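Local coordinates for protein bowman-Birk type bran trypsin inhibitor (Oryza sativa, PDB 2QN5) that probably inhibits trypsin-like serine proteases, as a disulfide-rich double-headed Bowman-Birk inhibitor whose two homologous repeats make up this piece of a longer protein, at residues P18-W23 / I57-D62; D9-L14 / G64-P69; R70-C75 / D120-H125. One frame throughout, in Å; residues are numbered along the deposited sequence.

Contact 1. Residues P18-W23 / I57-D62; sequences PDPPQW and IYWGAD
Gln22 and Trp59 lie side by side and point the same way from neighbouring strands of one sheet. CG of Gln22 sits over the face of the five-membered ring of Trp59, 3.9 Å from its centroid, a CH-pi contact. The amide that follows stands nearly upright on the indole, its plane turned 86° from the ring. Its NE2 is also hydrogen-bonded to the backbone of another protein chain. With CG anti to the backbone N (chi1 -178°), the indole of Trp59 reaches across toward the prolines. CB of Pro18 meets CZ2 of Trp59 (3.6 Å), and the ring of Pro20, which follows a cis peptide bond, crosses the indole at about a right angle.

Trp23 carries its indole to the other face of the sheet, beside Tyr58. Trp23 NE1 donates to Gly60 O at 2.7 Å. That bond is nearly straight (171°) and lies in the indole plane and in the carbonyl plane, which fixes how the ring is turned. Pro21 CB lies over one face of this indole, toward its rim. The backbones of Trp23 and Tyr58 form an antiparallel hydrogen-bonded pair, with Trp23 N to Tyr58 O at 2.7 Å and Tyr58 N to Trp23 O at 2.9 Å. A weak bond from Gly60 N to Pro21 O (3.1 Å) continues the pairing.

Pro18 follows Lys17 at the probable reactive bond for trypsin, so the contact packs the chain leaving that bond against strand 54-59. Strand 22-25 lies between 11-13 and 54-59, and Arg13 of the first makes a cation-pi contact with Trp23.

Contact 2. Residues D9-L14 / G64-P69; sequences DNIKRL and GPFCTP
In Asp9, CG lies anti to the carbonyl carbon (chi1 -68°), which swings the carboxylate toward the backbone of Cys67 and Thr68. In Thr68, chi1 of 38° sets OG1 between the backbone N and the carbonyl carbon and turns the hydroxyl to the same carboxylate. OD1 of Asp9 is the shared acceptor. Thr68 OG1 donates to Asp9 OD1 at 3.0 Å and Cys67 N at 3.3 Å. The two donors approach from opposite faces of the carboxylate plane, both tilted well out of it. Thr68 N adds a weak bond to Asp9 OD1 at 3.4 Å. An alanine at Asp9 would remove this acceptor and would probably leave the Thr68 hydroxyl and the Cys67 amide without their mate.

The ring of Phe66 turns its edge to Asp9 O, CE2 being 3.6 Å away. Apolar contact is slight: CD1 of Ile11 comes no nearer to CE2 of Phe66 than 4.5 Å.

Cys67 is also tied by a disulfide to Cys7. Asp9 N bonds to Asp27 OD2. The contact lies at the start of edge strand 11-13, which pairs with strand 22-25, and the 64-69 loop follows strand 54-59.

Contact 3. Residues R70-C75 / D120-H125; sequences RPWGDC and DRFTGH
Phe122 stands among Arg70, Pro71 and Trp72 in the apolar and aromatic part of the contact. The chi1 of Phe122 (174°) points its ring at them. The ring of Pro71 crosses that of Phe122 at about a right angle and presents CD to the CD2 corner. On the Trp72 side, CH2 of the indole lies 4.0 Å from CD2 of Phe122. The two rings are near parallel, with planes at 26°, but they are slid apart with centroids 5.7 Å from each other, so there is little overlap.

The polar contacts gather round the guanidinium of Arg70. The chain is extended from CG to NE and carries this group obliquely past Phe122. CG of Arg70 lies at the edge of that ring. His125 O sits over the centre of the guanidinium face, 3.4 Å above the plane, while Thr123 O lies at its edge. The imidazole of His125 stands steeply to the guanidinium (79°), with ND1 2.8 Å from Arg70 NH1. On its far side, His125 NE2 bonds to Asn10 OD1. Arg70 also makes a cation-pi contact with Phe66.

Arg70 to Gly73 form a type I beta turn that places Pro71 and Trp72 at its corners. Its exact geometry is doubtful at 3.0 Å resolution.

The His125 side chain is about 10 Å from that of Lys83, which belongs to the probable second reactive bond. Both segments belong to the second, helix-free repeat, which disulfides such as Cys75-Cys130 hold together, as in other Bowman-Birk inhibitors.

Contacts 1 and 2 belong to the first repeat and contact 3 to the second. Along the chain, contact 1 is nested inside the loop that contact 2 closes, and contact 3 opens afterwards. Contacts 1 and 2 have centres about 13 Å apart and share the three-stranded antiparallel sheet through neighbouring strands 22-25 and 11-13. Contacts 2 and 3 have centres about 12 Å apart and touch where Asn10 meets His125, so they join the two repeats. Contacts 1 and 3 lie on opposite sides of the chain's centre, about 23 Å between centres. Contact 1 includes Pro18 of the probable first reactive bond, and contact 3 lies in the repeat carrying the second, which fits a double-headed inhibitor.

Contact 1. Residues P18-W23 / I57-D62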
ATOM      1  N   PRO A  18       0.091  -1.743  -1.068  1.00 42.81           N
ATOM      2  CA  PRO A  18      -0.654  -2.570  -2.011  1.00 42.16           C
ATOM      3  C   PRO A  18      -1.385  -3.617  -1.174  1.00 42.38           C
ATOM      4  O   PRO A  18      -1.401  -3.526   0.058  1.00 39.38           O
ATOM      5  CB  PRO A  18       0.446  -3.189  -2.857  1.00 42.92           C
ATOM      6  CG  PRO A  18       1.547  -3.365  -1.860  1.00 43.39           C
ATOM      7  CD  PRO A  18       1.532  -2.028  -1.150  1.00 44.55           C
ATOM      8  N   ASP A  19      -2.008  -4.587  -1.840  1.00 43.88           N
ATOM      9  CA  ASP A  19      -2.686  -5.680  -1.149  1.00 44.91           C
ATOM     10  C   ASP A  19      -2.381  -6.946  -1.916  1.00 46.50           C
ATOM     11  O   ASP A  19      -2.809  -7.081  -3.057  1.00 47.39           O
ATOM     12  CB  ASP A  19      -4.195  -5.507  -1.125  1.00 44.80           C
ATOM     13  CG  ASP A  19      -4.878  -6.590  -0.294  1.00 47.97           C
ATOM     14  OD1 ASP A  19      -6.083  -6.871  -0.494  1.00 46.48           O
ATOM     15  OD2 ASP A  19      -4.189  -7.157   0.578  1.00 50.44           O
ATOM     16  N   PRO A  20      -1.659  -7.902  -1.305  1.00 46.64           N
ATOM     17  CA  PRO A  20      -1.082  -7.983   0.041  1.00 45.97           C
ATOM     18  C   PRO A  20       0.167  -7.129   0.250  1.00 46.44           C
ATOM     19  O   PRO A  20       0.722  -6.576  -0.700  1.00 47.01           O
ATOM     20  CB  PRO A  20      -0.756  -9.455   0.165  1.00 46.33           C
ATOM     21  CG  PRO A  20      -0.250  -9.737  -1.178  1.00 46.75           C
ATOM     22  CD  PRO A  20      -1.310  -9.117  -2.053  1.00 46.83           C
ATOM     23  N   PRO A  21       0.630  -7.023   1.503  1.00 46.54           N
ATOM     24  CA  PRO A  21       1.817  -6.230   1.809  1.00 46.40           C
ATOM     25  C   PRO A  21       3.053  -6.713   1.078  1.00 48.72           C
ATOM     26  O   PRO A  21       3.084  -7.819   0.556  1.00 49.33           O
ATOM     27  CB  PRO A  21       1.941  -6.375   3.323  1.00 45.40           C
ATOM     28  CG  PRO A  21       0.538  -6.467   3.747  1.00 45.71           C
ATOM     29  CD  PRO A  21      -0.041  -7.436   2.742  1.00 45.96           C
ATOM     30  N   GLN A  22       4.063  -5.857   1.028  1.00 50.31           N
ATOM     31  CA  GLN A  22       5.320  -6.186   0.384  1.00 52.28           C
ATOM     32  C   GLN A  22       6.280  -6.139   1.529  1.00 53.65           C
ATOM     33  O   GLN A  22       6.351  -5.132   2.229  1.00 54.89           O
ATOM     34  CB  GLN A  22       5.693  -5.132  -0.654  1.00 52.69           C
ATOM     35  CG  GLN A  22       4.557  -4.815  -1.607  1.00 52.72           C
ATOM     36  CD  GLN A  22       4.989  -3.996  -2.792  1.00 53.95           C
ATOM     37  OE1 GLN A  22       5.613  -2.943  -2.640  1.00 53.35           O
ATOM     38  NE2 GLN A  22       4.654  -4.470  -3.989  1.00 53.40           N
ATOM     39  N   TRP A  23       7.007  -7.227   1.749  1.00 54.32           N
ATOM     40  CA  TRP A  23       7.942  -7.246   2.863  1.00 54.23           C
ATOM     41  C   TRP A  23       9.395  -7.532   2.477  1.00 56.11           C
ATOM     42  O   TRP A  23       9.689  -8.061   1.399  1.00 56.32           O
ATOM     43  CB  TRP A  23       7.486  -8.258   3.921  1.00 50.76           C
ATOM     44  CG  TRP A  23       6.032  -8.609   3.891  1.00 48.28           C
ATOM     45  CD1 TRP A  23       5.351  -9.184   2.854  1.00 47.75           C
ATOM     46  CD2 TRP A  23       5.105  -8.535   4.984  1.00 47.50           C
ATOM     47  NE1 TRP A  23       4.064  -9.486   3.239  1.00 47.36           N
ATOM     48  CE2 TRP A  23       3.886  -9.098   4.540  1.00 46.93           C
ATOM     49  CE3 TRP A  23       5.188  -8.060   6.298  1.00 46.27           C
ATOM     50  CZ2 TRP A  23       2.758  -9.197   5.363  1.00 44.68           C
ATOM     51  CZ3 TRP A  23       4.063  -8.161   7.118  1.00 46.35           C
ATOM     52  CH2 TRP A  23       2.865  -8.726   6.645  1.00 45.08           C
ATOM     53  N   ILE A  57      12.424  -8.247  -2.257  1.00 54.24           N
ATOM     54  CA  ILE A  57      11.155  -8.005  -1.594  1.00 50.60           C
ATOM     55  C   ILE A  57      10.119  -9.014  -2.016  1.00 49.28           C
ATOM     56  O   ILE A  57       9.871  -9.196  -3.211  1.00 49.67           O
ATOM     57  CB  ILE A  57      10.582  -6.612  -1.895  1.00 48.31           C
ATOM     58  CG1 ILE A  57      11.577  -5.531  -1.480  1.00 48.91           C
ATOM     59  CG2 ILE A  57       9.278  -6.425  -1.121  1.00 49.16           C
ATOM     60  CD1 ILE A  57      11.166  -4.127  -1.886  1.00 60.41           C
ATOM     61  N   TYR A  58       9.536  -9.678  -1.020  1.00 46.69           N
ATOM     62  CA  TYR A  58       8.483 -10.660  -1.234  1.00 44.63           C
ATOM     63  C   TYR A  58       7.199  -9.869  -1.105  1.00 46.33           C
ATOM     64  O   TYR A  58       7.089  -9.004  -0.235  1.00 46.52           O
ATOM     65  CB  TYR A  58       8.508 -11.729  -0.154  1.00 40.60           C
ATOM     66  CG  TYR A  58       7.310 -12.630  -0.160  1.00 37.09           C
ATOM     67  CD1 TYR A  58       7.089 -13.522  -1.196  1.00 36.98           C
ATOM     68  CD2 TYR A  58       6.402 -12.601   0.879  1.00 36.43           C
ATOM     69  CE1 TYR A  58       5.985 -14.368  -1.190  1.00 37.17           C
ATOM     70  CE2 TYR A  58       5.297 -13.440   0.898  1.00 37.53           C
ATOM     71  CZ  TYR A  58       5.097 -14.315  -0.133  1.00 38.18           C
ATOM     72  OH  TYR A  58       3.995 -15.125  -0.115  1.00 39.20           O
ATOM     73  N   TRP A  59       6.241 -10.162  -1.975  1.00 45.95           N
ATOM     74  CA  TRP A  59       4.960  -9.483  -1.972  1.00 45.82           C
ATOM     75  C   TRP A  59       3.910 -10.558  -1.780  1.00 46.68           C
ATOM     76  O   TRP A  59       3.615 -11.297  -2.708  1.00 48.32           O
ATOM     77  CB  TRP A  59       4.773  -8.795  -3.311  1.00 46.71           C
ATOM     78  CG  TRP A  59       3.523  -8.000  -3.466  1.00 47.66           C
ATOM     79  CD1 TRP A  59       2.429  -7.992  -2.643  1.00 48.20           C
ATOM     80  CD2 TRP A  59       3.215  -7.117  -4.554  1.00 48.84           C
ATOM     81  NE1 TRP A  59       1.457  -7.157  -3.158  1.00 48.82           N
ATOM     82  CE2 TRP A  59       1.919  -6.609  -4.329  1.00 48.86           C
ATOM     83  CE3 TRP A  59       3.912  -6.706  -5.697  1.00 48.19           C
ATOM     84  CZ2 TRP A  59       1.311  -5.713  -5.210  1.00 47.57           C
ATOM     85  CZ3 TRP A  59       3.308  -5.822  -6.563  1.00 46.70           C
ATOM     86  CH2 TRP A  59       2.023  -5.334  -6.320  1.00 46.02           C
ATOM     87  N   GLY A  60       3.354 -10.663  -0.581  1.00 45.65           N
ATOM     88  CA  GLY A  60       2.352 -11.678  -0.352  1.00 42.69           C
ATOM     89  C   GLY A  60       1.695 -11.585   1.002  1.00 43.06           C
ATOM     90  O   GLY A  60       2.122 -10.820   1.865  1.00 42.44           O
ATOM     91  N   ALA A  61       0.644 -12.377   1.181  1.00 41.84           N
ATOM     92  CA  ALA A  61      -0.091 -12.404   2.428  1.00 41.50           C
ATOM     93  C   ALA A  61       0.801 -12.770   3.596  1.00 43.97           C
ATOM     94  O   ALA A  61       0.901 -12.015   4.548  1.00 45.80           O
ATOM     95  CB  ALA A  61      -1.210 -13.387   2.332  1.00 39.49           C
ATOM     96  N   ASP A  62       1.453 -13.929   3.507  1.00 45.69           N
ATOM     97  CA  ASP A  62       2.321 -14.438   4.564  1.00 46.94           C
ATOM     98  C   ASP A  62       3.802 -14.130   4.362  1.00 48.19           C
ATOM     99  O   ASP A  62       4.404 -14.590   3.395  1.00 48.36           O
ATOM    100  CB  ASP A  62       2.127 -15.954   4.670  1.00 50.08           C
ATOM    101  CG  ASP A  62       2.922 -16.584   5.810  1.00 53.72           C
ATOM    102  OD1 ASP A  62       2.655 -17.765   6.133  1.00 54.24           O
ATOM    103  OD2 ASP A  62       3.811 -15.908   6.377  1.00 55.78           O
TER

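Contact 2. Residues D9-L14 / G64-P69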
ATOM      1  N   ASP A   9      13.314 -13.882  10.826  1.00 67.77           N
ATOM      2  CA  ASP A   9      12.988 -13.343  12.149  1.00 69.53           C
ATOM      3  C   ASP A   9      12.751 -11.853  12.017  1.00 70.40           C
ATOM      4  O   ASP A   9      11.627 -11.375  12.199  1.00 70.88           O
ATOM      5  CB  ASP A   9      14.136 -13.605  13.132  1.00 70.06           C
ATOM      6  CG  ASP A   9      14.299 -15.078  13.457  1.00 71.96           C
ATOM      7  OD1 ASP A   9      13.402 -15.654  14.110  1.00 71.58           O
ATOM      8  OD2 ASP A   9      15.322 -15.666  13.054  1.00 72.77           O
ATOM      9  N   ASN A  10      13.817 -11.121  11.706  1.00 70.21           N
ATOM     10  CA  ASN A  10      13.693  -9.692  11.515  1.00 70.06           C
ATOM     11  C   ASN A  10      12.996  -9.474  10.193  1.00 70.19           C
ATOM     12  O   ASN A  10      13.638  -9.375   9.140  1.00 70.53           O
ATOM     13  CB  ASN A  10      15.056  -9.019  11.506  1.00 70.26           C
ATOM     14  CG  ASN A  10      15.555  -8.725  12.895  1.00 69.85           C
ATOM     15  OD1 ASN A  10      14.875  -8.051  13.671  1.00 69.63           O
ATOM     16  ND2 ASN A  10      16.746  -9.226  13.227  1.00 68.01           N
ATOM     17  N   ILE A  11      11.668  -9.429  10.260  1.00 69.09           N
ATOM     18  CA  ILE A  11      10.841  -9.214   9.079  1.00 67.93           C
ATOM     19  C   ILE A  11      10.362  -7.771   9.089  1.00 66.86           C
ATOM     20  O   ILE A  11       9.658  -7.349  10.004  1.00 66.80           O
ATOM     21  CB  ILE A  11       9.600 -10.146   9.056  1.00 68.35           C
ATOM     22  CG1 ILE A  11      10.029 -11.615   9.122  1.00 68.49           C
ATOM     23  CG2 ILE A  11       8.816  -9.916   7.779  1.00 67.74           C
ATOM     24  CD1 ILE A  11       8.867 -12.584   9.240  1.00 60.41           C
ATOM     25  N   LYS A  12      10.764  -7.016   8.075  1.00 65.18           N
ATOM     26  CA  LYS A  12      10.362  -5.623   7.976  1.00 63.58           C
ATOM     27  C   LYS A  12       9.212  -5.506   6.995  1.00 62.27           C
ATOM     28  O   LYS A  12       9.149  -6.254   6.023  1.00 62.35           O
ATOM     29  CB  LYS A  12      11.537  -4.754   7.503  1.00 64.38           C
ATOM     30  CG  LYS A  12      11.196  -3.270   7.300  1.00 64.30           C
ATOM     31  CD  LYS A  12      10.564  -2.623   8.557  1.00 63.95           C
ATOM     32  CE  LYS A  12      11.516  -2.613   9.759  1.00 62.14           C
ATOM     33  NZ  LYS A  12      10.977  -1.855  10.922  1.00 60.69           N
ATOM     34  N   ARG A  13       8.296  -4.581   7.264  1.00 59.60           N
ATOM     35  CA  ARG A  13       7.161  -4.361   6.379  1.00 57.57           C
ATOM     36  C   ARG A  13       7.288  -3.010   5.716  1.00 56.03           C
ATOM     37  O   ARG A  13       7.429  -1.991   6.396  1.00 56.98           O
ATOM     38  CB  ARG A  13       5.846  -4.411   7.151  1.00 58.59           C
ATOM     39  CG  ARG A  13       4.692  -3.801   6.379  1.00 56.72           C
ATOM     40  CD  ARG A  13       3.350  -4.104   7.002  1.00 53.56           C
ATOM     41  NE  ARG A  13       2.284  -3.659   6.118  1.00 53.45           N
ATOM     42  CZ  ARG A  13       1.066  -4.177   6.114  1.00 53.77           C
ATOM     43  NH1 ARG A  13       0.143  -3.719   5.276  1.00 54.45           N
ATOM     44  NH2 ARG A  13       0.776  -5.158   6.950  1.00 53.25           N
ATOM     45  N   LEU A  14       7.232  -2.998   4.390  1.00 53.25           N
ATOM     46  CA  LEU A  14       7.349  -1.743   3.657  1.00 50.68           C
ATOM     47  C   LEU A  14       6.238  -0.802   4.068  1.00 49.15           C
ATOM     48  O   LEU A  14       5.174  -1.228   4.525  1.00 49.47           O
ATOM     49  CB  LEU A  14       7.278  -1.982   2.146  1.00 47.78           C
ATOM     50  CG  LEU A  14       8.533  -2.509   1.443  1.00 45.10           C
ATOM     51  CD1 LEU A  14       8.981  -3.842   2.013  1.00 43.30           C
ATOM     52  CD2 LEU A  14       8.226  -2.634  -0.031  1.00 45.32           C
ATOM     53  N   GLY A  64       6.136 -15.293   5.913  1.00 49.15           N
ATOM     54  CA  GLY A  64       6.932 -16.425   6.338  1.00 51.48           C
ATOM     55  C   GLY A  64       6.897 -16.691   7.823  1.00 53.40           C
ATOM     56  O   GLY A  64       6.546 -15.810   8.613  1.00 53.90           O
ATOM     57  N   PRO A  65       7.263 -17.914   8.235  1.00 54.33           N
ATOM     58  CA  PRO A  65       7.269 -18.283   9.646  1.00 53.41           C
ATOM     59  C   PRO A  65       8.559 -17.762  10.201  1.00 54.62           C
ATOM     60  O   PRO A  65       9.405 -17.281   9.444  1.00 55.48           O
ATOM     61  CB  PRO A  65       7.255 -19.794   9.587  1.00 52.87           C
ATOM     62  CG  PRO A  65       8.182 -20.049   8.440  1.00 51.78           C
ATOM     63  CD  PRO A  65       7.730 -19.040   7.404  1.00 52.59           C
ATOM     64  N   PHE A  66       8.721 -17.847  11.514  1.00 55.23           N
ATOM     65  CA  PHE A  66       9.959 -17.391  12.119  1.00 57.12           C
ATOM     66  C   PHE A  66      10.983 -18.510  12.049  1.00 57.83           C
ATOM     67  O   PHE A  66      10.657 -19.655  11.738  1.00 57.53           O
ATOM     68  CB  PHE A  66       9.740 -16.969  13.568  1.00 57.65           C
ATOM     69  CG  PHE A  66       8.978 -15.686  13.711  1.00 58.74           C
ATOM     70  CD1 PHE A  66       7.612 -15.693  13.951  1.00 59.47           C
ATOM     71  CD2 PHE A  66       9.629 -14.462  13.572  1.00 59.49           C
ATOM     72  CE1 PHE A  66       6.896 -14.494  14.048  1.00 61.44           C
ATOM     73  CE2 PHE A  66       8.929 -13.259  13.666  1.00 60.56           C
ATOM     74  CZ  PHE A  66       7.560 -13.271  13.905  1.00 60.88           C
ATOM     75  N   CYS A  67      12.232 -18.166  12.322  1.00 59.57           N
ATOM     76  CA  CYS A  67      13.306 -19.146  12.300  1.00 60.79           C
ATOM     77  C   CYS A  67      13.440 -19.792  13.682  1.00 61.41           C
ATOM     78  O   CYS A  67      13.858 -20.943  13.806  1.00 61.51           O
ATOM     79  CB  CYS A  67      14.615 -18.464  11.912  1.00 59.98           C
ATOM     80  SG  CYS A  67      14.641 -17.726  10.240  1.00 59.20           S
ATOM     81  N   THR A  68      13.065 -19.035  14.708  1.00 61.52           N
ATOM     82  CA  THR A  68      13.127 -19.476  16.097  1.00 62.15           C
ATOM     83  C   THR A  68      11.821 -19.089  16.784  1.00 63.59           C
ATOM     84  O   THR A  68      11.522 -17.906  16.924  1.00 64.07           O
ATOM     85  CB  THR A  68      14.297 -18.788  16.822  1.00 62.27           C
ATOM     86  OG1 THR A  68      14.406 -17.434  16.366  1.00 62.34           O
ATOM     87  CG2 THR A  68      15.607 -19.526  16.559  1.00 61.73           C
ATOM     88  N   PRO A  69      11.034 -20.079  17.247  1.00 64.63           N
ATOM     89  CA  PRO A  69       9.752 -19.795  17.911  1.00 65.30           C
ATOM     90  C   PRO A  69       9.747 -18.741  19.012  1.00 67.17           C
ATOM     91  O   PRO A  69      10.787 -18.316  19.517  1.00 66.88           O
ATOM     92  CB  PRO A  69       9.289 -21.171  18.401  1.00 63.14           C
ATOM     93  CG  PRO A  69      10.554 -21.928  18.558  1.00 62.81           C
ATOM     94  CD  PRO A  69      11.373 -21.507  17.360  1.00 63.80           C
TER

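Contact 3. Residues R70-C75 / D120-H125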
ATOM      1  N   ARG A  70       8.542 -18.333  19.382  1.00 69.55           N
ATOM      2  CA  ARG A  70       8.344 -17.310  20.386  1.00 71.03           C
ATOM      3  C   ARG A  70       7.377 -17.751  21.460  1.00 72.15           C
ATOM      4  O   ARG A  70       6.373 -18.382  21.178  1.00 71.56           O
ATOM      5  CB  ARG A  70       7.808 -16.068  19.704  1.00 72.91           C
ATOM      6  CG  ARG A  70       8.769 -15.525  18.684  1.00 74.68           C
ATOM      7  CD  ARG A  70       8.074 -14.817  17.551  1.00 75.68           C
ATOM      8  NE  ARG A  70       9.055 -14.256  16.626  1.00 76.25           N
ATOM      9  CZ  ARG A  70       9.922 -13.301  16.948  1.00 75.30           C
ATOM     10  NH1 ARG A  70      10.779 -12.849  16.044  1.00 74.64           N
ATOM     11  NH2 ARG A  70       9.926 -12.792  18.173  1.00 75.82           N
ATOM     12  N   PRO A  71       7.662 -17.389  22.711  1.00 73.55           N
ATOM     13  CA  PRO A  71       6.819 -17.748  23.850  1.00 73.87           C
ATOM     14  C   PRO A  71       5.347 -17.771  23.468  1.00 75.22           C
ATOM     15  O   PRO A  71       4.631 -18.730  23.759  1.00 76.00           O
ATOM     16  CB  PRO A  71       7.139 -16.653  24.854  1.00 74.11           C
ATOM     17  CG  PRO A  71       8.598 -16.389  24.592  1.00 73.89           C
ATOM     18  CD  PRO A  71       8.646 -16.353  23.086  1.00 73.95           C
ATOM     19  N   TRP A  72       4.918 -16.702  22.800  1.00 76.47           N
ATOM     20  CA  TRP A  72       3.537 -16.528  22.341  1.00 77.28           C
ATOM     21  C   TRP A  72       3.170 -17.757  21.522  1.00 77.17           C
ATOM     22  O   TRP A  72       2.030 -17.933  21.082  1.00 76.36           O
ATOM     23  CB  TRP A  72       3.443 -15.242  21.489  1.00 77.96           C
ATOM     24  CG  TRP A  72       4.301 -14.136  22.060  1.00 79.04           C
ATOM     25  CD1 TRP A  72       4.214 -13.612  23.317  1.00 79.71           C
ATOM     26  CD2 TRP A  72       5.471 -13.548  21.466  1.00 79.08           C
ATOM     27  NE1 TRP A  72       5.258 -12.749  23.552  1.00 80.20           N
ATOM     28  CE2 TRP A  72       6.047 -12.691  22.434  1.00 79.82           C
ATOM     29  CE3 TRP A  72       6.088 -13.665  20.219  1.00 79.15           C
ATOM     30  CZ2 TRP A  72       7.216 -11.955  22.194  1.00 79.74           C
ATOM     31  CZ3 TRP A  72       7.254 -12.929  19.979  1.00 79.89           C
ATOM     32  CH2 TRP A  72       7.804 -12.086  20.968  1.00 79.42           C
ATOM     33  N   GLY A  73       4.170 -18.610  21.342  1.00 78.19           N
ATOM     34  CA  GLY A  73       4.006 -19.834  20.593  1.00 79.79           C
ATOM     35  C   GLY A  73       3.997 -19.579  19.102  1.00 80.88           C
ATOM     36  O   GLY A  73       4.843 -20.090  18.359  1.00 81.40           O
ATOM     37  N   ASP A  74       3.051 -18.762  18.657  1.00 80.84           N
ATOM     38  CA  ASP A  74       2.944 -18.500  17.241  1.00 80.22           C
ATOM     39  C   ASP A  74       2.121 -17.257  16.963  1.00 80.78           C
ATOM     40  O   ASP A  74       2.678 -16.217  16.616  1.00 80.52           O
ATOM     41  CB  ASP A  74       2.310 -19.712  16.573  1.00 79.17           C
ATOM     42  CG  ASP A  74       2.435 -19.671  15.089  1.00 77.70           C
ATOM     43  OD1 ASP A  74       3.585 -19.714  14.606  1.00 75.80           O
ATOM     44  OD2 ASP A  74       1.386 -19.588  14.415  1.00 77.66           O
ATOM     45  N   CYS A  75       0.800 -17.372  17.101  1.00 81.98           N
ATOM     46  CA  CYS A  75      -0.104 -16.243  16.873  1.00 82.21           C
ATOM     47  C   CYS A  75      -0.544 -15.695  18.224  1.00 82.58           C
ATOM     48  O   CYS A  75      -0.413 -16.371  19.249  1.00 82.87           O
ATOM     49  CB  CYS A  75      -1.358 -16.675  16.102  1.00 82.51           C
ATOM     50  SG  CYS A  75      -2.575 -17.534  17.153  1.00 84.72           S
ATOM     51  N   ASP A 120       6.081 -13.921  28.808  1.00 75.11           N
ATOM     52  CA  ASP A 120       7.512 -14.220  28.709  1.00 75.26           C
ATOM     53  C   ASP A 120       8.397 -12.982  28.553  1.00 76.49           C
ATOM     54  O   ASP A 120       8.045 -12.016  27.863  1.00 76.46           O
ATOM     55  CB  ASP A 120       7.782 -15.192  27.560  1.00 73.53           C
ATOM     56  CG  ASP A 120       7.722 -16.638  27.994  1.00 73.19           C
ATOM     57  OD1 ASP A 120       6.650 -17.080  28.442  1.00 71.90           O
ATOM     58  OD2 ASP A 120       8.754 -17.333  27.886  1.00 73.29           O
ATOM     59  N   ARG A 121       9.559 -13.026  29.196  1.00 77.32           N
ATOM     60  CA  ARG A 121      10.493 -11.915  29.166  1.00 79.09           C
ATOM     61  C   ARG A 121      11.099 -11.665  27.787  1.00 79.94           C
ATOM     62  O   ARG A 121      11.584 -10.565  27.503  1.00 78.39           O
ATOM     63  CB  ARG A 121      11.608 -12.153  30.188  1.00 79.09           C
ATOM     64  CG  ARG A 121      11.113 -12.451  31.601  1.00 80.69           C
ATOM     65  CD  ARG A 121      10.182 -11.356  32.128  1.00 81.16           C
ATOM     66  NE  ARG A 121       8.784 -11.559  31.740  1.00 81.53           N
ATOM     67  CZ  ARG A 121       7.801 -10.698  31.995  1.00 80.99           C
ATOM     68  NH1 ARG A 121       6.565 -10.975  31.607  1.00 80.93           N
ATOM     69  NH2 ARG A 121       8.050  -9.557  32.626  1.00 79.99           N
ATOM     70  N   PHE A 122      11.063 -12.687  26.935  1.00 81.31           N
ATOM     71  CA  PHE A 122      11.618 -12.585  25.580  1.00 83.41           C
ATOM     72  C   PHE A 122      11.038 -11.426  24.743  1.00 83.68           C
ATOM     73  O   PHE A 122       9.836 -11.122  24.806  1.00 83.34           O
ATOM     74  CB  PHE A 122      11.436 -13.926  24.835  1.00 84.33           C
ATOM     75  CG  PHE A 122      11.854 -13.882  23.382  1.00 85.32           C
ATOM     76  CD1 PHE A 122      13.154 -13.519  23.024  1.00 85.90           C
ATOM     77  CD2 PHE A 122      10.943 -14.188  22.376  1.00 84.68           C
ATOM     78  CE1 PHE A 122      13.541 -13.458  21.681  1.00 85.77           C
ATOM     79  CE2 PHE A 122      11.317 -14.132  21.031  1.00 84.85           C
ATOM     80  CZ  PHE A 122      12.618 -13.765  20.684  1.00 85.49           C
ATOM     81  N   THR A 123      11.908 -10.789  23.958  1.00 83.19           N
ATOM     82  CA  THR A 123      11.515  -9.667  23.110  1.00 83.10           C
ATOM     83  C   THR A 123      11.381 -10.079  21.643  1.00 82.97           C
ATOM     84  O   THR A 123      11.153 -11.249  21.327  1.00 82.51           O
ATOM     85  CB  THR A 123      12.547  -8.530  23.175  1.00 82.92           C
ATOM     86  OG1 THR A 123      13.661  -8.853  22.332  1.00 82.75           O
ATOM     87  CG2 THR A 123      13.037  -8.338  24.606  1.00 83.07           C
ATOM     88  N   GLY A 124      11.518  -9.097  20.753  1.00 82.13           N
ATOM     89  CA  GLY A 124      11.416  -9.362  19.332  1.00 81.38           C
ATOM     90  C   GLY A 124      10.053  -9.084  18.719  1.00 80.83           C
ATOM     91  O   GLY A 124       9.006  -9.249  19.363  1.00 81.00           O
ATOM     92  N   HIS A 125      10.092  -8.657  17.457  1.00 79.91           N
ATOM     93  CA  HIS A 125       8.922  -8.331  16.634  1.00 79.01           C
ATOM     94  C   HIS A 125       7.829  -9.394  16.696  1.00 77.83           C
ATOM     95  O   HIS A 125       8.003 -10.510  16.211  1.00 77.85           O
ATOM     96  CB  HIS A 125       9.391  -8.175  15.199  1.00 79.11           C
ATOM     97  CG  HIS A 125      10.710  -8.834  14.951  1.00 79.95           C
ATOM     98  ND1 HIS A 125      10.985 -10.116  15.376  1.00 80.27           N
ATOM     99  CD2 HIS A 125      11.850  -8.372  14.385  1.00 80.84           C
ATOM    100  CE1 HIS A 125      12.238 -10.416  15.086  1.00 80.66           C
ATOM    101  NE2 HIS A 125      12.785  -9.375  14.484  1.00 81.03           N
TER